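PDB 6A4V: 49 protein from Murid herpesvirus 4, which probably facilitates virus replication by interacting with the host enzyme poly(ADP-ribose) polymerase 1 (PARP-1). Local coordinates for residues C67-L72 with A248-H253; S280-L285 with I303-L308. One frame throughout, in Å; residues are numbered along the deposited sequence.

Contact 1 of 2, residues C67-L72 with A248-H253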
ATOM      1  N   CYS B  67     -12.253  14.509 -11.050  1.00 41.45           N
ATOM      2  CA  CYS B  67     -12.702  13.628  -9.964  1.00 42.31           C
ATOM      3  C   CYS B  67     -12.633  12.186 -10.501  1.00 41.02           C
ATOM      4  O   CYS B  67     -12.087  11.339  -9.891  1.00 43.60           O
ATOM      5  CB  CYS B  67     -14.105  14.023  -9.497  1.00 46.03           C
ATOM      6  SG  CYS B  67     -14.226  15.732  -8.879  1.00 53.29           S
ATOM      7  N   LYS B  68     -13.157  11.958 -11.710  1.00 42.04           N
ATOM      8  CA  LYS B  68     -13.347  10.631 -12.217  1.00 34.72           C
ATOM      9  C   LYS B  68     -11.978   9.970 -12.308  1.00 35.61           C
ATOM     10  O   LYS B  68     -11.833   8.799 -11.913  1.00 34.95           O
ATOM     11  CB  LYS B  68     -14.027  10.629 -13.591  1.00 35.70           C
ATOM     12  CG  LYS B  68     -15.446  11.175 -13.630  1.00 40.93           C
ATOM     13  CD  LYS B  68     -16.490  10.359 -14.455  1.00 46.12           C
ATOM     14  CE  LYS B  68     -17.504  11.237 -15.181  1.00 53.41           C
ATOM     15  NZ  LYS B  68     -17.583  10.918 -16.636  1.00 53.60           N
ATOM     16  N   LEU B  69     -10.991  10.776 -12.706  1.00 33.64           N
ATOM     17  CA  LEU B  69      -9.657  10.391 -12.892  1.00 29.90           C
ATOM     18  C   LEU B  69      -8.991  10.085 -11.566  1.00 31.49           C
ATOM     19  O   LEU B  69      -8.107   9.247 -11.555  1.00 34.13           O
ATOM     20  CB  LEU B  69      -8.877  11.492 -13.613  1.00 31.40           C
ATOM     21  CG  LEU B  69      -9.111  11.509 -15.127  1.00 32.29           C
ATOM     22  CD1 LEU B  69      -8.532  12.764 -15.748  1.00 29.25           C
ATOM     23  CD2 LEU B  69      -8.581  10.241 -15.776  1.00 28.79           C
ATOM     24  N   GLN B  70      -9.319  10.859 -10.533  1.00 40.03           N
ATOM     25  CA  GLN B  70      -8.740  10.669  -9.207  1.00 40.29           C
ATOM     26  C   GLN B  70      -9.226   9.350  -8.636  1.00 34.03           C
ATOM     27  O   GLN B  70      -8.381   8.494  -8.245  1.00 42.31           O
ATOM     28  CB  GLN B  70      -9.111  11.830  -8.300  1.00 49.26           C
ATOM     29  CG  GLN B  70      -8.241  13.030  -8.593  1.00 48.05           C
ATOM     30  CD  GLN B  70      -8.611  14.229  -7.761  1.00 57.39           C
ATOM     31  OE1 GLN B  70      -9.789  14.562  -7.596  1.00 77.18           O
ATOM     32  NE2 GLN B  70      -7.592  14.898  -7.240  1.00 51.27           N
ATOM     33  N   VAL B  71     -10.530   9.083  -8.823  1.00 26.46           N
ATOM     34  CA  VAL B  71     -11.080   7.816  -8.450  1.00 25.65           C
ATOM     35  C   VAL B  71     -10.379   6.702  -9.211  1.00 32.74           C
ATOM     36  O   VAL B  71     -10.133   5.657  -8.602  1.00 30.01           O
ATOM     37  CB  VAL B  71     -12.575   7.698  -8.763  1.00 28.92           C
ATOM     38  CG1 VAL B  71     -13.016   6.256  -8.704  1.00 27.13           C
ATOM     39  CG2 VAL B  71     -13.377   8.576  -7.810  1.00 39.60           C
ATOM     40  N   LEU B  72     -10.154   6.892 -10.529  1.00 33.91           N
ATOM     41  CA  LEU B  72      -9.569   5.795 -11.272  1.00 31.65           C
ATOM     42  C   LEU B  72      -8.108   5.620 -10.916  1.00 29.84           C
ATOM     43  O   LEU B  72      -7.598   4.501 -10.977  1.00 26.63           O
ATOM     44  CB  LEU B  72      -9.726   5.991 -12.766  1.00 33.77           C
ATOM     45  CG  LEU B  72     -11.114   5.721 -13.288  1.00 33.24           C
ATOM     46  CD1 LEU B  72     -11.195   6.163 -14.710  1.00 41.19           C
ATOM     47  CD2 LEU B  72     -11.463   4.261 -13.173  1.00 36.13           C
ATOM     48  N   ALA B 248      -7.496   0.880 -18.950  1.00 36.23           N
ATOM     49  CA  ALA B 248      -8.188   1.466 -20.186  1.00 30.14           C
ATOM     50  C   ALA B 248      -9.065   2.664 -19.813  1.00 28.06           C
ATOM     51  O   ALA B 248      -8.943   3.838 -20.256  1.00 34.79           O
ATOM     52  CB  ALA B 248      -9.035   0.370 -20.718  1.00 29.64           C
ATOM     53  N   LEU B 249      -9.901   2.402 -18.837  1.00 25.01           N
ATOM     54  CA  LEU B 249     -10.898   3.326 -18.497  1.00 27.98           C
ATOM     55  C   LEU B 249     -10.185   4.569 -17.998  1.00 25.85           C
ATOM     56  O   LEU B 249     -10.625   5.607 -18.302  1.00 33.02           O
ATOM     57  CB  LEU B 249     -11.832   2.664 -17.493  1.00 29.06           C
ATOM     58  CG  LEU B 249     -13.229   3.250 -17.292  1.00 41.62           C
ATOM     59  CD1 LEU B 249     -13.998   3.387 -18.594  1.00 42.59           C
ATOM     60  CD2 LEU B 249     -14.017   2.387 -16.288  1.00 35.69           C
ATOM     61  N   PHE B 250      -9.025   4.438 -17.324  1.00 33.39           N
ATOM     62  CA  PHE B 250      -8.273   5.616 -16.809  1.00 27.96           C
ATOM     63  C   PHE B 250      -7.539   6.292 -17.971  1.00 33.73           C
ATOM     64  O   PHE B 250      -7.526   7.542 -18.135  1.00 26.21           O
ATOM     65  CB  PHE B 250      -7.398   5.147 -15.649  1.00 33.85           C
ATOM     66  CG  PHE B 250      -6.411   6.136 -15.102  1.00 30.58           C
ATOM     67  CD1 PHE B 250      -6.838   7.343 -14.601  1.00 32.76           C
ATOM     68  CD2 PHE B 250      -5.063   5.805 -14.985  1.00 43.12           C
ATOM     69  CE1 PHE B 250      -5.930   8.290 -14.172  1.00 30.37           C
ATOM     70  CE2 PHE B 250      -4.158   6.705 -14.437  1.00 44.74           C
ATOM     71  CZ  PHE B 250      -4.596   7.975 -14.076  1.00 40.03           C
ATOM     72  N   LYS B 251      -6.799   5.503 -18.733  1.00 25.80           N
ATOM     73  CA  LYS B 251      -6.059   6.138 -19.881  1.00 35.75           C
ATOM     74  C   LYS B 251      -6.987   6.925 -20.841  1.00 33.69           C
ATOM     75  O   LYS B 251      -6.649   7.941 -21.373  1.00 39.72           O
ATOM     76  CB  LYS B 251      -5.406   5.022 -20.687  1.00 32.47           C
ATOM     77  CG  LYS B 251      -4.490   5.475 -21.806  1.00 44.25           C
ATOM     78  CD  LYS B 251      -4.557   4.533 -23.009  1.00 52.14           C
ATOM     79  CE  LYS B 251      -4.497   3.057 -22.676  1.00 50.29           C
ATOM     80  NZ  LYS B 251      -4.468   2.277 -23.942  1.00 54.45           N
ATOM     81  N   ASN B 252      -8.141   6.341 -21.186  1.00 41.95           N
ATOM     82  CA  ASN B 252      -9.081   6.940 -22.113  1.00 34.27           C
ATOM     83  C   ASN B 252      -9.768   8.173 -21.497  1.00 33.31           C
ATOM     84  O   ASN B 252     -10.133   9.157 -22.247  1.00 37.26           O
ATOM     85  CB  ASN B 252     -10.062   5.890 -22.630  1.00 28.56           C
ATOM     86  CG  ASN B 252      -9.386   4.896 -23.537  1.00 27.62           C
ATOM     87  OD1 ASN B 252      -8.719   5.302 -24.508  1.00 23.23           O
ATOM     88  ND2 ASN B 252      -9.631   3.598 -23.310  1.00 24.79           N
ATOM     89  N   HIS B 253      -9.940   8.212 -20.182  1.00 29.62           N
ATOM     90  CA  HIS B 253     -10.570   9.408 -19.633  1.00 29.68           C
ATOM     91  C   HIS B 253      -9.525  10.487 -19.554  1.00 33.09           C
ATOM     92  O   HIS B 253      -9.914  11.638 -19.636  1.00 23.10           O
ATOM     93  CB  HIS B 253     -11.242   9.251 -18.288  1.00 31.25           C
ATOM     94  CG  HIS B 253     -12.631   8.726 -18.325  1.00 38.89           C
ATOM     95  ND1 HIS B 253     -13.725   9.546 -18.568  1.00 31.92           N
ATOM     96  CD2 HIS B 253     -13.108   7.491 -18.030  1.00 36.75           C
ATOM     97  CE1 HIS B 253     -14.814   8.807 -18.453  1.00 47.75           C
ATOM     98  NE2 HIS B 253     -14.463   7.528 -18.161  1.00 41.25           N
TER

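Contact 2 of 2, residues S280-L285 with I303-L308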
ATOM      1  N   SER B 280       0.428  18.394 -20.105  1.00 42.38           N
ATOM      2  CA  SER B 280       1.438  17.756 -20.903  1.00 44.97           C
ATOM      3  C   SER B 280       2.162  16.720 -20.038  1.00 40.60           C
ATOM      4  O   SER B 280       2.434  15.581 -20.460  1.00 47.31           O
ATOM      5  CB  SER B 280       2.401  18.765 -21.485  1.00 45.11           C
ATOM      6  OG  SER B 280       3.367  18.089 -22.279  1.00 65.68           O
ATOM      7  N   ASN B 281       2.388  17.125 -18.800  1.00 38.83           N
ATOM      8  CA  ASN B 281       2.981  16.293 -17.768  1.00 40.62           C
ATOM      9  C   ASN B 281       2.113  15.040 -17.550  1.00 32.02           C
ATOM     10  O   ASN B 281       2.623  13.909 -17.569  1.00 33.82           O
ATOM     11  CB  ASN B 281       3.103  17.139 -16.508  1.00 41.37           C
ATOM     12  CG  ASN B 281       4.076  16.596 -15.491  1.00 42.83           C
ATOM     13  OD1 ASN B 281       5.151  16.102 -15.847  1.00 40.31           O
ATOM     14  ND2 ASN B 281       3.670  16.669 -14.227  1.00 39.95           N
ATOM     15  N   LEU B 282       0.813  15.272 -17.347  1.00 33.25           N
ATOM     16  CA  LEU B 282      -0.167  14.222 -17.120  1.00 37.53           C
ATOM     17  C   LEU B 282      -0.084  13.210 -18.247  1.00 37.39           C
ATOM     18  O   LEU B 282      -0.178  12.004 -18.044  1.00 43.70           O
ATOM     19  CB  LEU B 282      -1.603  14.775 -17.035  1.00 38.56           C
ATOM     20  CG  LEU B 282      -2.632  13.656 -16.783  1.00 40.23           C
ATOM     21  CD1 LEU B 282      -2.090  12.723 -15.693  1.00 36.88           C
ATOM     22  CD2 LEU B 282      -3.994  14.195 -16.363  1.00 42.26           C
ATOM     23  N   ASN B 283       0.086  13.728 -19.465  1.00 43.61           N
ATOM     24  CA  ASN B 283       0.078  12.863 -20.655  1.00 36.01           C
ATOM     25  C   ASN B 283       1.317  11.965 -20.658  1.00 37.69           C
ATOM     26  O   ASN B 283       1.195  10.750 -20.830  1.00 30.95           O
ATOM     27  CB  ASN B 283      -0.117  13.705 -21.921  1.00 51.73           C
ATOM     28  CG  ASN B 283       0.238  12.920 -23.160  1.00 49.81           C
ATOM     29  OD1 ASN B 283      -0.478  11.976 -23.517  1.00 46.59           O
ATOM     30  ND2 ASN B 283       1.420  13.213 -23.691  1.00 46.87           N
ATOM     31  N   HIS B 284       2.502  12.555 -20.376  1.00 36.75           N
ATOM     32  CA  HIS B 284       3.802  11.813 -20.259  1.00 42.09           C
ATOM     33  C   HIS B 284       3.728  10.706 -19.209  1.00 36.95           C
ATOM     34  O   HIS B 284       4.255   9.602 -19.397  1.00 44.32           O
ATOM     35  CB  HIS B 284       4.938  12.788 -19.848  1.00 46.09           C
ATOM     36  CG  HIS B 284       5.370  13.740 -20.908  1.00 53.17           C
ATOM     37  ND1 HIS B 284       5.564  15.098 -20.646  1.00 73.49           N
ATOM     38  CD2 HIS B 284       5.682  13.549 -22.212  1.00 54.46           C
ATOM     39  CE1 HIS B 284       5.974  15.708 -21.740  1.00 62.58           C
ATOM     40  NE2 HIS B 284       6.048  14.778 -22.722  1.00 70.50           N
ATOM     41  N   LEU B 285       3.076  11.016 -18.081  1.00 33.85           N
ATOM     42  CA  LEU B 285       2.918  10.052 -17.048  1.00 32.55           C
ATOM     43  C   LEU B 285       2.092   8.846 -17.519  1.00 34.86           C
ATOM     44  O   LEU B 285       2.516   7.648 -17.235  1.00 31.72           O
ATOM     45  CB  LEU B 285       2.301  10.755 -15.827  1.00 29.73           C
ATOM     46  CG  LEU B 285       3.343  11.508 -14.983  1.00 27.96           C
ATOM     47  CD1 LEU B 285       2.691  12.427 -13.996  1.00 32.96           C
ATOM     48  CD2 LEU B 285       4.284  10.554 -14.309  1.00 29.61           C
ATOM     49  N   ILE B 303      -0.708  13.655  -7.541  1.00 36.83           N
ATOM     50  CA  ILE B 303      -0.354  14.962  -7.125  1.00 41.60           C
ATOM     51  C   ILE B 303      -0.693  15.896  -8.288  1.00 35.67           C
ATOM     52  O   ILE B 303      -1.311  16.963  -8.105  1.00 47.07           O
ATOM     53  CB  ILE B 303       1.103  15.081  -6.592  1.00 44.12           C
ATOM     54  CG1 ILE B 303       1.192  16.250  -5.621  1.00 40.88           C
ATOM     55  CG2 ILE B 303       2.170  15.253  -7.681  1.00 43.60           C
ATOM     56  CD1 ILE B 303       0.224  16.123  -4.461  1.00 50.56           C
ATOM     57  N   CYS B 304      -0.463  15.403  -9.493  1.00 43.32           N
ATOM     58  CA  CYS B 304      -0.685  16.150 -10.707  1.00 36.17           C
ATOM     59  C   CYS B 304      -2.180  16.396 -10.996  1.00 34.49           C
ATOM     60  O   CYS B 304      -2.631  17.484 -11.442  1.00 30.67           O
ATOM     61  CB  CYS B 304       0.038  15.443 -11.844  1.00 45.03           C
ATOM     62  SG  CYS B 304      -0.354  16.160 -13.453  1.00 50.26           S
ATOM     63  N   LEU B 305      -3.031  15.419 -10.761  1.00 35.70           N
ATOM     64  CA  LEU B 305      -4.452  15.709 -10.901  1.00 29.88           C
ATOM     65  C   LEU B 305      -4.887  16.752  -9.854  1.00 35.31           C
ATOM     66  O   LEU B 305      -5.593  17.687 -10.178  1.00 45.75           O
ATOM     67  CB  LEU B 305      -5.181  14.388 -10.709  1.00 32.83           C
ATOM     68  CG  LEU B 305      -4.953  13.364 -11.803  1.00 32.83           C
ATOM     69  CD1 LEU B 305      -5.579  12.053 -11.413  1.00 31.95           C
ATOM     70  CD2 LEU B 305      -5.536  13.866 -13.117  1.00 31.66           C
ATOM     71  N   ARG B 306      -4.497  16.581  -8.598  1.00 42.45           N
ATOM     72  CA  ARG B 306      -4.764  17.588  -7.524  1.00 53.72           C
ATOM     73  C   ARG B 306      -4.294  18.980  -7.995  1.00 52.67           C
ATOM     74  O   ARG B 306      -5.054  19.973  -7.964  1.00 47.84           O
ATOM     75  CB  ARG B 306      -4.069  17.213  -6.205  1.00 58.43           C
ATOM     76  CG  ARG B 306      -4.936  17.379  -4.958  1.00 68.15           C
ATOM     77  CD  ARG B 306      -4.186  17.762  -3.671  1.00 86.03           C
ATOM     78  NE  ARG B 306      -3.458  16.701  -2.959  1.00 85.50           N
ATOM     79  CZ  ARG B 306      -2.631  16.890  -1.911  1.00 96.81           C
ATOM     80  NH1 ARG B 306      -2.409  18.100  -1.415  1.00 92.77           N
ATOM     81  NH2 ARG B 306      -2.014  15.855  -1.360  1.00 94.87           N
ATOM     82  N   GLY B 307      -3.045  19.061  -8.467  1.00 44.03           N
ATOM     83  CA  GLY B 307      -2.557  20.343  -9.035  1.00 44.14           C
ATOM     84  C   GLY B 307      -3.557  20.942 -10.025  1.00 47.85           C
ATOM     85  O   GLY B 307      -3.752  22.134 -10.056  1.00 56.77           O
ATOM     86  N   LEU B 308      -4.148  20.093 -10.866  1.00 48.25           N
ATOM     87  CA  LEU B 308      -4.958  20.515 -11.996  1.00 50.64           C
ATOM     88  C   LEU B 308      -6.317  21.048 -11.515  1.00 44.02           C
ATOM     89  O   LEU B 308      -6.775  22.068 -11.992  1.00 54.62           O
ATOM     90  CB  LEU B 308      -5.101  19.337 -12.972  1.00 46.74           C
ATOM     91  CG  LEU B 308      -4.071  19.320 -14.096  1.00 45.46           C
ATOM     92  CD1 LEU B 308      -3.986  17.941 -14.764  1.00 49.21           C
ATOM     93  CD2 LEU B 308      -4.399  20.374 -15.114  1.00 45.45           C
TER

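Contact 1 of 2, residues C67-L72 with A248-H253
The F250 ring meets segment 67-72 of helix 61-85 along its CD1-CE1 side, where L69 O and L72 CB come in obliquely. CD2 of L69 lies 3.6 Å from F250 CD1, the two side chains crossing at about a right angle, while the backbone oxygen of L69 comes within 3.5 Å of F250 CE1. L72 CB lies 3.7 Å from F250 CD1. With CG of F250 anti to its backbone N (chi1 172°), the ring extends past L72 to the carbonyl of L69, and beyond these segments it packs on I301, L286 and L289. The second flat group, the imidazole of H253, is also approached obliquely: K68 NZ stands 3.9 Å from H253 CE1, and L72 CD1 is 4.1 Å from H253 CD2. The imidazole has its polar partner within its own helix, a hydrogen bond between ND1 and E256 OE2, and K68 NZ forms a weak, long ion pair with D55.

The segments belong to helices 61-85 and 238-262 of a largely helical fold and run roughly antiparallel, at 149° with axes 9.6 Å apart. L72 stands opposite F250 in the register. No hydrogen bond joins the two segments; apolar contacts of L69 and L72 make up much of the interface. L72 CD1 slots against the opposing backbone, 3.6 Å from F250 CA and close to the carbonyl oxygen of L249. One turn away, L69 CD2 also touches H253 CB at 3.8 Å, which places this methyl between F250 and H253.

Contact 2 of 2, residues S280-L285 with I303-L308
L282 meets C304, L305 and L308 where two consecutive helices of the chain, 274-289 and 295-312, form an antiparallel helical hairpin. The segment axes pass 10.3 Å apart at 157°, and L282 faces C304 in the register with 6.7 Å between their CA atoms. Starting at the base of L282, CB lies 4.0 Å from C304 SG. CG is anti to the backbone N (chi1 -180°), which carries the branch on across the interface. Of its two methyls, CD2 makes the contacts with this partner segment: it is 3.6 Å from L305 CD2 and 4.1 Å from L308 CD1, and the side chains of both leucines cross that of L282 obliquely. V254 and L257 of helix 238-262 also pack on L282, so a third helix borders the hairpin here.

No hydrogen bond crosses between the segments, and four of the five touching residues, L282, C304, L305 and L308, are buried. The second subunit covers one side: its R99 packs on N281 and L285, its L199 on I303. N281 also faces the partner helix, its amide nitrogen ND2 4.1 Å from C304 SG.

Contacts 1 and 2 lie with their centres about 12 Å apart, on the same side of the chain's centre, and both belong to the BRRF1-like region of the protein. They come in series along the chain: contact 1 pairs helix 61-85 with helix 238-262, which is far along in sequence, and contact 2 then joins the next two helices, 274-289 and 295-312. L305 links them directly, touching L69 and Q70, with L69 O 3.8 Å from L305 CD1 and Q70 CG 4.0 Å from L305 CB. The four helices therefore pack as one bundle in which an early helix is held against the last three, and contact 2 also borders the second subunit.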